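Local atomic coordinates of endo-1,4-beta-xylanase (Pseudoalteromonas haloplanktis, PDB entry 2B4F), a protein that hydrolyses internal beta-1,4 linkages of xylan as a cold-adapted family 8 glycoside hydrolase, and may also act on beta-1,4-linked glucans. Residues Y122-K127 with K136-P141; L198-Y203 with P252-R257; A305-L310 with A354-G359. The protein carries 1 engineered substitution. One frame throughout, in Å; residues are numbered along the deposited sequence. Where two conformers were deposited one is given.

Contact 1 of 3, residues Y122-K127 with K136-P141. With XYP (beta-D-xylopyranose), chain B; XYP (beta-D-xylopyranose), chain C; XYP (beta-D-xylopyranose), chain D.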
loop_
_atom_site.group_PDB
_atom_site.type_symbol
_atom_site.label_atom_id
_atom_site.label_comp_id
_atom_site.label_asym_id
_atom_site.label_seq_id
_atom_site.Cartn_x
_atom_site.Cartn_y
_atom_site.Cartn_z
ATOM N N TYR A 122 -11.411 6.600 -9.547
ATOM C CA TYR A 122 -11.332 5.217 -9.985
ATOM C C TYR A 122 -12.249 4.327 -9.140
ATOM O O TYR A 122 -12.034 4.162 -7.929
ATOM C CB TYR A 122 -9.850 4.755 -10.018
ATOM C CG TYR A 122 -9.166 5.336 -11.223
ATOM C CD1 TYR A 122 -8.960 6.720 -11.341
ATOM C CD2 TYR A 122 -8.823 4.536 -12.302
ATOM C CE1 TYR A 122 -8.392 7.263 -12.482
ATOM C CE2 TYR A 122 -8.255 5.072 -13.444
ATOM C CZ TYR A 122 -8.045 6.427 -13.540
ATOM O OH TYR A 122 -7.499 6.929 -14.714
ATOM N N ALA A 123 -13.300 3.800 -9.788
ATOM C CA ALA A 123 -14.257 2.877 -9.156
ATOM C C ALA A 123 -13.531 1.741 -8.433
ATOM O O ALA A 123 -12.788 0.982 -9.062
ATOM C CB ALA A 123 -15.196 2.318 -10.195
ATOM N N TRP A 124 -13.716 1.632 -7.114
ATOM C CA TRP A 124 -12.856 0.761 -6.328
ATOM C C TRP A 124 -13.115 -0.711 -6.526
ATOM O O TRP A 124 -12.218 -1.519 -6.276
ATOM C CB TRP A 124 -12.856 1.110 -4.855
ATOM C CG TRP A 124 -13.952 0.545 -4.025
ATOM C CD1 TRP A 124 -15.188 1.102 -3.804
ATOM C CD2 TRP A 124 -13.910 -0.655 -3.242
ATOM N NE1 TRP A 124 -15.912 0.304 -2.948
ATOM C CE2 TRP A 124 -15.155 -0.776 -2.587
ATOM C CE3 TRP A 124 -12.943 -1.645 -3.023
ATOM C CZ2 TRP A 124 -15.456 -1.841 -1.727
ATOM C CZ3 TRP A 124 -13.236 -2.688 -2.176
ATOM C CH2 TRP A 124 -14.492 -2.785 -1.542
ATOM N N LYS A 125 -14.341 -1.054 -6.917
ATOM C CA LYS A 125 -14.740 -2.448 -7.047
ATOM C C LYS A 125 -15.488 -2.703 -8.347
ATOM O O LYS A 125 -16.590 -2.154 -8.563
ATOM C CB LYS A 125 -15.616 -2.862 -5.858
ATOM C CG LYS A 125 -15.957 -4.340 -5.860
ATOM C CD LYS A 125 -16.992 -4.737 -4.804
ATOM C CE LYS A 125 -16.391 -4.905 -3.414
ATOM N NZ LYS A 125 -17.434 -5.365 -2.378
ATOM N N LEU A 126 -14.885 -3.559 -9.176
ATOM C CA LEU A 126 -15.453 -4.077 -10.409
ATOM C C LEU A 126 -15.665 -5.583 -10.304
ATOM O O LEU A 126 -15.050 -6.262 -9.493
ATOM C CB LEU A 126 -14.499 -3.808 -11.588
ATOM C CG LEU A 126 -14.512 -2.469 -12.346
ATOM C CD1 LEU A 126 -14.618 -1.265 -11.475
ATOM C CD2 LEU A 126 -13.253 -2.383 -13.199
ATOM N N LYS A 127 -16.546 -6.096 -11.140
ATOM C CA LYS A 127 -16.702 -7.527 -11.331
ATOM C C LYS A 127 -16.953 -7.802 -12.799
ATOM O O LYS A 127 -17.300 -6.895 -13.568
ATOM C CB LYS A 127 -17.880 -8.070 -10.517
ATOM C CG LYS A 127 -17.595 -8.256 -9.061
ATOM C CD LYS A 127 -18.812 -8.813 -8.323
ATOM C CE LYS A 127 -18.431 -9.243 -6.922
ATOM N NZ LYS A 127 -19.564 -9.846 -6.149
ATOM N N LYS A 136 -18.929 -1.838 -13.045
ATOM C CA LYS A 136 -18.584 -1.232 -11.776
ATOM C C LYS A 136 -19.629 -1.622 -10.742
ATOM O O LYS A 136 -20.818 -1.371 -10.933
ATOM C CB LYS A 136 -18.532 0.295 -11.924
ATOM C CG LYS A 136 -17.451 0.764 -12.884
ATOM C CD LYS A 136 -17.517 2.274 -13.173
ATOM C CE LYS A 136 -16.391 2.695 -14.089
ATOM N NZ LYS A 136 -16.544 2.132 -15.477
ATOM N N VAL A 137 -19.186 -2.253 -9.669
ATOM C CA VAL A 137 -20.063 -2.602 -8.547
ATOM C C VAL A 137 -20.254 -1.381 -7.661
ATOM O O VAL A 137 -21.382 -1.027 -7.303
ATOM C CB VAL A 137 -19.476 -3.782 -7.728
ATOM C CG1 VAL A 137 -20.372 -4.132 -6.512
ATOM C CG2 VAL A 137 -19.275 -4.997 -8.613
ATOM N N ASP A 138 -19.151 -0.737 -7.309
ATOM C CA ASP A 138 -19.181 0.526 -6.577
ATOM C C ASP A 138 -18.283 1.518 -7.324
ATOM O O ASP A 138 -17.075 1.275 -7.516
ATOM C CB ASP A 138 -18.717 0.286 -5.142
ATOM C CG ASP A 138 -18.794 1.511 -4.268
ATOM O OD1 ASP A 138 -19.106 2.633 -4.724
ATOM O OD2 ASP A 138 -18.558 1.430 -3.056
ATOM N N GLU A 139 -18.891 2.613 -7.776
ATOM C CA GLU A 139 -18.181 3.675 -8.487
ATOM C C GLU A 139 -17.357 4.587 -7.567
ATOM O O GLU A 139 -16.521 5.335 -8.053
ATOM C CB GLU A 139 -19.163 4.565 -9.256
ATOM C CG GLU A 139 -19.972 3.866 -10.335
ATOM C CD GLU A 139 -20.895 4.836 -11.080
ATOM O OE1 GLU A 139 -21.463 5.719 -10.432
ATOM O OE2 GLU A 139 -21.027 4.721 -12.307
ATOM N N GLY A 140 -17.637 4.557 -6.270
ATOM C CA GLY A 140 -16.858 5.289 -5.282
ATOM C C GLY A 140 -15.387 4.870 -5.299
ATOM O O GLY A 140 -15.076 3.714 -5.627
ATOM N N PRO A 141 -14.489 5.788 -4.957
ATOM C CA PRO A 141 -13.058 5.476 -4.888
ATOM C C PRO A 141 -12.585 4.917 -3.545
ATOM O O PRO A 141 -13.203 5.091 -2.501
ATOM C CB PRO A 141 -12.406 6.835 -5.162
ATOM C CG PRO A 141 -13.338 7.828 -4.526
ATOM C CD PRO A 141 -14.741 7.217 -4.659
HETATM C C1 XYP B . -13.151 0.688 0.604
HETATM C C2 XYP B . -14.164 0.378 1.697
HETATM C C3 XYP B . -15.587 0.915 1.406
HETATM C C4 XYP B . -15.534 2.282 0.720
HETATM C C5 XYP B . -14.481 2.334 -0.382
HETATM O O2 XYP B . -14.192 -1.023 1.949
HETATM O O3 XYP B . -16.375 1.020 2.598
HETATM O O4 XYP B . -16.744 2.541 0.224
HETATM O O5 XYP B . -13.235 1.975 0.150
HETATM C C1 XYP C . -17.341 3.804 0.506
HETATM C C2 XYP C . -18.456 4.025 -0.496
HETATM C C3 XYP C . -19.195 5.338 -0.184
HETATM C C4 XYP C . -19.642 5.357 1.284
HETATM C C5 XYP C . -18.404 5.102 2.143
HETATM O O2 XYP C . -17.915 4.058 -1.805
HETATM O O3 XYP C . -20.254 5.510 -1.099
HETATM O O4 XYP C . -20.235 6.590 1.682
HETATM O O5 XYP C . -17.810 3.857 1.798
HETATM C C1 XYP D . -9.401 -2.737 1.347
HETATM C C2 XYP D . -8.688 -1.444 1.017
HETATM C C3 XYP D . -9.634 -0.250 1.183
HETATM C C4 XYP D . -11.046 -0.504 0.622
HETATM C C5 XYP D . -11.539 -1.910 0.980
HETATM O O2 XYP D . -7.581 -1.173 1.854
HETATM O O3 XYP D . -9.047 0.922 0.618
HETATM O O4 XYP D . -11.854 0.490 1.201
HETATM O O5 XYP D . -10.551 -2.858 0.591
#

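Contact 2 of 3, residues L198-Y203 with P252-R257. With XYP (beta-D-xylopyranose), chain D.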
loop_
_atom_site.group_PDB
_atom_site.type_symbol
_atom_site.label_atom_id
_atom_site.label_comp_id
_atom_site.label_asym_id
_atom_site.label_seq_id
_atom_site.Cartn_x
_atom_site.Cartn_y
_atom_site.Cartn_z
ATOM N N LEU A 198 -12.565 12.403 8.140
ATOM C CA LEU A 198 -12.250 10.994 8.192
ATOM C C LEU A 198 -11.070 10.622 7.309
ATOM O O LEU A 198 -11.042 10.908 6.122
ATOM C CB LEU A 198 -13.475 10.184 7.807
ATOM C CG LEU A 198 -13.327 8.684 8.004
ATOM C CD1 LEU A 198 -13.115 8.341 9.469
ATOM C CD2 LEU A 198 -14.552 7.981 7.440
ATOM N N THR A 199 -10.105 9.954 7.916
ATOM C CA THR A 199 -9.008 9.377 7.182
ATOM C C THR A 199 -8.750 7.943 7.631
ATOM O O THR A 199 -9.402 7.418 8.557
ATOM C CB THR A 199 -7.778 10.301 7.287
ATOM O OG1 THR A 199 -6.798 9.920 6.312
ATOM C CG2 THR A 199 -7.088 10.183 8.644
ATOM N N ASP A 200 -7.845 7.287 6.924
ATOM C CA ASP A 200 -7.522 5.888 7.154
ATOM C C ASP A 200 -6.008 5.890 7.255
ATOM O O ASP A 200 -5.339 6.162 6.249
ATOM C CB ASP A 200 -8.049 5.078 5.970
ATOM C CG ASP A 200 -7.843 3.570 6.099
ATOM O OD1 ASP A 200 -6.752 3.093 6.517
ATOM O OD2 ASP A 200 -8.736 2.783 5.703
ATOM N N PRO A 201 -5.463 5.680 8.458
ATOM C CA PRO A 201 -4.009 5.767 8.646
ATOM C C PRO A 201 -3.191 4.997 7.619
ATOM O O PRO A 201 -2.146 5.510 7.207
ATOM C CB PRO A 201 -3.811 5.238 10.069
ATOM C CG PRO A 201 -5.034 5.733 10.769
ATOM C CD PRO A 201 -6.148 5.478 9.753
ATOM N N SER A 202 -3.673 3.838 7.186
ATOM C CA SER A 202 -2.981 3.024 6.177
ATOM C C SER A 202 -2.853 3.662 4.783
ATOM O O SER A 202 -2.091 3.171 3.947
ATOM C CB SER A 202 -3.632 1.648 6.076
ATOM O OG SER A 202 -4.833 1.668 5.317
ATOM N N TYR A 203 -3.600 4.738 4.526
ATOM C CA TYR A 203 -3.531 5.437 3.252
ATOM C C TYR A 203 -2.385 6.451 3.239
ATOM O O TYR A 203 -2.090 7.038 2.203
ATOM C CB TYR A 203 -4.839 6.180 2.961
ATOM C CG TYR A 203 -6.090 5.342 2.761
ATOM C CD1 TYR A 203 -6.100 3.935 2.929
ATOM C CD2 TYR A 203 -7.273 5.959 2.388
ATOM C CE1 TYR A 203 -7.266 3.196 2.748
ATOM C CE2 TYR A 203 -8.427 5.232 2.164
ATOM C CZ TYR A 203 -8.430 3.858 2.361
ATOM O OH TYR A 203 -9.599 3.166 2.166
ATOM N N PRO A 252 -1.858 0.764 15.553
ATOM C CA PRO A 252 -2.665 1.765 14.853
ATOM C C PRO A 252 -4.011 1.148 14.417
ATOM O O PRO A 252 -4.158 -0.081 14.461
ATOM C CB PRO A 252 -1.793 2.132 13.638
ATOM C CG PRO A 252 -0.990 0.927 13.362
ATOM C CD PRO A 252 -0.761 0.263 14.711
ATOM N N THR A 253 -4.964 1.983 14.013
ATOM C CA THR A 253 -6.303 1.518 13.730
ATOM C C THR A 253 -6.759 1.766 12.299
ATOM O O THR A 253 -6.131 2.481 11.543
ATOM C CB THR A 253 -7.313 2.125 14.735
ATOM O OG1 THR A 253 -7.503 3.529 14.477
ATOM C CG2 THR A 253 -6.758 2.043 16.144
ATOM N N PHE A 254 -7.860 1.114 11.959
ATOM C CA PHE A 254 -8.530 1.188 10.658
ATOM C C PHE A 254 -8.858 2.633 10.274
ATOM O O PHE A 254 -8.453 3.112 9.201
ATOM C CB PHE A 254 -9.779 0.295 10.757
ATOM C CG PHE A 254 -10.779 0.463 9.656
ATOM C CD1 PHE A 254 -10.406 0.785 8.361
ATOM C CD2 PHE A 254 -12.133 0.260 9.923
ATOM C CE1 PHE A 254 -11.374 0.934 7.350
ATOM C CE2 PHE A 254 -13.090 0.408 8.921
ATOM C CZ PHE A 254 -12.701 0.750 7.632
ATOM N N LEU A 255 -9.559 3.343 11.154
ATOM C CA LEU A 255 -9.969 4.721 10.869
ATOM C C LEU A 255 -9.520 5.705 11.942
ATOM O O LEU A 255 -9.358 5.363 13.111
ATOM C CB LEU A 255 -11.496 4.805 10.715
ATOM C CG LEU A 255 -12.117 3.998 9.578
ATOM C CD1 LEU A 255 -13.656 4.028 9.590
ATOM C CD2 LEU A 255 -11.623 4.477 8.219
ATOM N N SER A 256 -9.355 6.948 11.519
ATOM C CA SER A 256 -8.909 8.026 12.376
ATOM C C SER A 256 -9.586 9.334 11.972
ATOM O O SER A 256 -9.905 9.532 10.811
ATOM C CB SER A 256 -7.400 8.168 12.211
ATOM O OG SER A 256 -6.927 9.322 12.837
ATOM N N ARG A 257 -9.800 10.228 12.927
ATOM C CA ARG A 257 -10.179 11.603 12.618
ATOM C C ARG A 257 -8.928 12.334 12.152
ATOM O O ARG A 257 -7.821 11.798 12.227
ATOM C CB ARG A 257 -10.801 12.282 13.854
ATOM C CG ARG A 257 -12.074 11.566 14.364
ATOM C CD ARG A 257 -13.114 11.410 13.291
ATOM N NE ARG A 257 -14.445 11.033 13.768
ATOM C CZ ARG A 257 -15.501 10.918 12.983
ATOM N NH1 ARG A 257 -15.405 11.137 11.688
ATOM N NH2 ARG A 257 -16.670 10.578 13.494
HETATM C C1 XYP D . -9.401 -2.737 1.347
HETATM C C2 XYP D . -8.688 -1.444 1.017
HETATM C C3 XYP D . -9.634 -0.250 1.183
HETATM C C4 XYP D . -11.046 -0.504 0.622
HETATM C C5 XYP D . -11.539 -1.910 0.980
HETATM O O2 XYP D . -7.581 -1.173 1.854
HETATM O O3 XYP D . -9.047 0.922 0.618
HETATM O O4 XYP D . -11.854 0.490 1.201
HETATM O O5 XYP D . -10.551 -2.858 0.591
HETATM O O HOH W 1 -5.559 2.178 8.919
#

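Contact 3 of 3, residues A305-L310 with A354-G359. With XYP (beta-D-xylopyranose), chain E; XYP (beta-D-xylopyranose), chain F.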
loop_
_atom_site.group_PDB
_atom_site.type_symbol
_atom_site.label_atom_id
_atom_site.label_comp_id
_atom_site.label_asym_id
_atom_site.label_seq_id
_atom_site.Cartn_x
_atom_site.Cartn_y
_atom_site.Cartn_z
ATOM N N ALA A 305 7.079 4.248 16.888
ATOM C CA ALA A 305 5.881 3.631 16.336
ATOM C C ALA A 305 6.100 2.154 16.064
ATOM O O ALA A 305 5.325 1.328 16.494
ATOM C CB ALA A 305 5.457 4.341 15.055
ATOM N N VAL A 306 7.152 1.822 15.338
ATOM C CA VAL A 306 7.366 0.428 14.963
ATOM C C VAL A 306 7.840 -0.400 16.158
ATOM O O VAL A 306 7.352 -1.507 16.360
ATOM C CB VAL A 306 8.285 0.263 13.715
ATOM C CG1 VAL A 306 7.754 1.108 12.562
ATOM C CG2 VAL A 306 9.728 0.605 14.015
ATOM N N ASN A 307 8.758 0.136 16.958
ATOM C CA ASN A 307 9.287 -0.621 18.111
ATOM C C ASN A 307 8.158 -1.035 19.050
ATOM O O ASN A 307 8.101 -2.168 19.507
ATOM C CB ASN A 307 10.359 0.180 18.876
ATOM C CG ASN A 307 11.680 0.286 18.133
ATOM O OD1 ASN A 307 12.005 -0.537 17.286
ATOM N ND2 ASN A 307 12.478 1.297 18.488
ATOM N N LYS A 308 7.242 -0.118 19.323
ATOM C CA LYS A 308 6.136 -0.406 20.214
ATOM C C LYS A 308 5.095 -1.309 19.579
ATOM O O LYS A 308 4.520 -2.136 20.259
ATOM C CB LYS A 308 5.485 0.884 20.721
ATOM C CG LYS A 308 6.422 1.683 21.650
ATOM C CD LYS A 308 6.107 3.178 21.720
ATOM C CE LYS A 308 4.772 3.530 22.342
ATOM N NZ LYS A 308 4.488 2.898 23.683
ATOM N N ALA A 309 4.822 -1.140 18.288
ATOM C CA ALA A 309 3.799 -1.980 17.656
ATOM C C ALA A 309 4.294 -3.428 17.508
ATOM O O ALA A 309 3.595 -4.345 17.852
ATOM C CB ALA A 309 3.393 -1.407 16.308
ATOM N N LEU A 310 5.499 -3.610 16.979
ATOM C CA LEU A 310 6.092 -4.948 16.865
ATOM C C LEU A 310 6.238 -5.566 18.250
ATOM O O LEU A 310 6.038 -6.766 18.424
ATOM C CB LEU A 310 7.457 -4.885 16.180
ATOM C CG LEU A 310 7.427 -4.465 14.714
ATOM C CD1 LEU A 310 8.846 -4.340 14.190
ATOM C CD2 LEU A 310 6.618 -5.423 13.869
ATOM N N ALA A 354 12.443 0.838 10.093
ATOM C CA ALA A 354 12.414 1.870 11.124
ATOM C C ALA A 354 12.702 1.313 12.532
ATOM O O ALA A 354 12.713 2.075 13.501
ATOM C CB ALA A 354 11.065 2.575 11.105
ATOM N N SER A 355 12.908 -0.001 12.657
ATOM C CA SER A 355 13.181 -0.631 13.953
ATOM C C SER A 355 14.638 -0.453 14.393
ATOM O O SER A 355 15.558 -0.442 13.563
ATOM C CB SER A 355 12.874 -2.124 13.909
ATOM O OG SER A 355 13.261 -2.773 15.122
ATOM N N THR A 356 14.828 -0.299 15.708
ATOM C CA THR A 356 16.171 -0.224 16.304
ATOM C C THR A 356 16.455 -1.434 17.182
ATOM O O THR A 356 17.371 -1.403 18.014
ATOM C CB THR A 356 16.355 1.079 17.124
ATOM O OG1 THR A 356 15.396 1.142 18.186
ATOM C CG2 THR A 356 16.064 2.297 16.280
ATOM N N ASN A 357 15.672 -2.494 17.006
ATOM C CA ASN A 357 15.801 -3.685 17.815
ATOM C C ASN A 357 16.156 -4.918 17.002
ATOM O O ASN A 357 15.308 -5.483 16.317
ATOM C CB ASN A 357 14.524 -3.944 18.603
ATOM C CG ASN A 357 14.749 -4.920 19.741
ATOM O OD1 ASN A 357 14.893 -6.126 19.523
ATOM N ND2 ASN A 357 14.826 -4.398 20.966
ATOM N N ALA A 358 17.408 -5.355 17.124
ATOM C CA ALA A 358 17.919 -6.503 16.389
ATOM C C ALA A 358 17.144 -7.789 16.679
ATOM O O ALA A 358 16.944 -8.603 15.781
ATOM C CB ALA A 358 19.432 -6.680 16.663
ATOM N N GLY A 359 16.683 -7.948 17.922
ATOM C CA GLY A 359 15.811 -9.047 18.304
ATOM C C GLY A 359 14.467 -9.077 17.576
ATOM O O GLY A 359 13.971 -10.153 17.226
HETATM O O1 XYP E . 16.757 0.402 20.885
HETATM C C1 XYP E . 15.634 -0.074 21.609
HETATM C C2 XYP E . 14.662 1.044 21.869
HETATM C C3 XYP E . 13.550 0.512 22.768
HETATM C C4 XYP E . 12.916 -0.773 22.214
HETATM C C5 XYP E . 13.958 -1.682 21.565
HETATM O O2 XYP E . 15.302 2.153 22.464
HETATM O O3 XYP E . 12.576 1.522 22.893
HETATM O O4 XYP E . 12.328 -1.531 23.260
HETATM O O5 XYP E . 14.982 -1.001 20.865
HETATM C C1 XYP F . 6.160 -3.380 24.413
HETATM C C2 XYP F . 4.773 -3.319 23.791
HETATM C C3 XYP F . 3.701 -3.317 24.868
HETATM C C4 XYP F . 3.924 -4.483 25.844
HETATM C C5 XYP F . 5.389 -4.565 26.278
HETATM O O2 XYP F . 4.668 -2.170 22.979
HETATM O O3 XYP F . 2.414 -3.394 24.290
HETATM O O4 XYP F . 3.124 -4.402 26.916
HETATM O O5 XYP F . 6.307 -4.468 25.208
#

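Contact 1 of 3, residues Y122-K127 with K136-P141
W124 and D138 meet at the rim of the substrate cleft, and the indole can be followed outward from its root. Its CG sits between the backbone N and the carbonyl carbon (chi1 84°), which turns the indole edge to D138 and G140. CB lies 3.5 Å from G140 O, and CD1 comes closer to the same oxygen, at 3.2 Å, near the ring plane. NE1 then donates to D138 OD2 over 2.9 Å. That bond runs in the indole plane but reaches the carboxylate from above, 53° out of its plane, the two planes being 72° apart. Beyond the nitrogen the ring is a platform for sugar: xylose B sits over its centre, with C1 3.9 Å above the plane, whereas xylose D is offset toward the rim, its C5 3.7 Å from CZ3. K125 CB backs the opposite face. D138 is a shared acceptor. OD2 also takes a hydrogen bond from O2 of xylose C, and OD1 accepts from G140 N in an Asx turn; the NE1 bond helps fix the ring's rotation, while the Asx turn holds the carboxylate that receives the sugar hydroxyl. On the backbone, W124 N binds G140 O, while K125 O receives both V137 N (2.8 Å) and D138 N (3.2 Å). This doubled acceptor accompanies the one-residue shift of the antiparallel register between K125 and L126, a beta bulge. L126 CD1 packs alongside K136 CG at 3.8 Å. Outside the pair, L126 rests on F102 of helix 93-107, its backbone bonds to I75 of strand 74-76, and K127 pairs with Y135, which places the contact beside the edge strand 134-136 of the five-stranded antiparallel sheet.

Contact 2 of 3, residues L198-Y203 with P252-R257
T199 and S256 pair through both backbone groups, T199 N to S256 O at 2.9 Å and S256 N to T199 O at 3.0 Å. The first bond is almost straight, and the second reaches its acceptor from 38° above the carbonyl plane. Packing is dense on both flanks: the ring of P201 is wedged against the other loop, with CD 3.3 Å from F254 O and CG 3.7 Å from S256 CB, and the buried L198 brings CD1 to 3.7 Å from S256 O. This is a single antiparallel bridge between two irregular loops, one leading into helix 206-215 and the other following helix 219-243, among the connections of an (alpha/alpha)6 barrel, the family 8 fold. Following the bridge, 201-203 forms a 3-10 turn that carries Y203, a residue of the glycan pocket. D200, with CG anti to its backbone N (chi1 -177°), directs OD2 to the edge of the F254 ring, 3.6 Å from CE1. Its OD1 accepts from S202 OG and lies 2.8 Å from a water, which in turn accepts from S202 N. The loose side is the partly exposed R257, whose NH1 comes no nearer than 4.2 Å to L198 CD1 and donates instead to N197 O.

Contact 3 of 3, residues A305-L310 with A354-G359
The carboxamide of N307 faces the 354-359 loop with its edge. T356 N donates to OD1 in the carbonyl plane, on a lone pair, over 3.2 Å with an N-H...O angle of 164°. At the neighbouring corner ND2 donates to T356 OG1 at 2.9 Å, although that oxygen lies 23° out of the amide plane. Over one face of the amide lies xylose E, whose C2 is 4.0 Å from ND2. V306 is on the other side of the plane, where CG2 nears A354 CB at 3.8 Å; because V306 has two conformers, this apolar touch is less certain. N307 has CG anti to the carbonyl carbon (chi1 -73°), which swings the amide off helix 300-318 to the loop. The loop is shaped by its own bonds: S355 OG accepts from N357 N in an ST turn, and N357 takes the N-cap position of helix 358-369, its OD1 bonded to Q360 N. Sugar contacts come from both segments. T356 OG1 hydrogen-bonds O1 of xylose E at 3.1 Å, and K308 O accepts from O2 of xylose F at 2.7 Å. Since OD1 receives a backbone N-H while ND2 donates to a hydroxyl, the amide's orientation is determined, and N307 both lines the pocket and holds T356 OG1 where it meets O1 of xylose E. These bonds to xylose come from neutral hydroxyl and carbonyl groups.

The contacts follow one another along the chain, each closing before the next opens, within a single family 8 domain. Contact 1 lies beside the edge strand 134-136 of the antiparallel sheet and contact 2 in loops flanking helices 206-215 and 219-243; their centres are 21 Å apart and their nearest atoms about 6 Å. Both touch xylose D, so strand and loop elements border one glycan chain. Contact 3, where helix 300-318 meets the turn leading into helix 358-369, is another 21 Å from contact 2 but 37 Å from contact 1, across the chain's centre. It serves a different glycan pocket, so the enzyme holds xylose at two well-separated places.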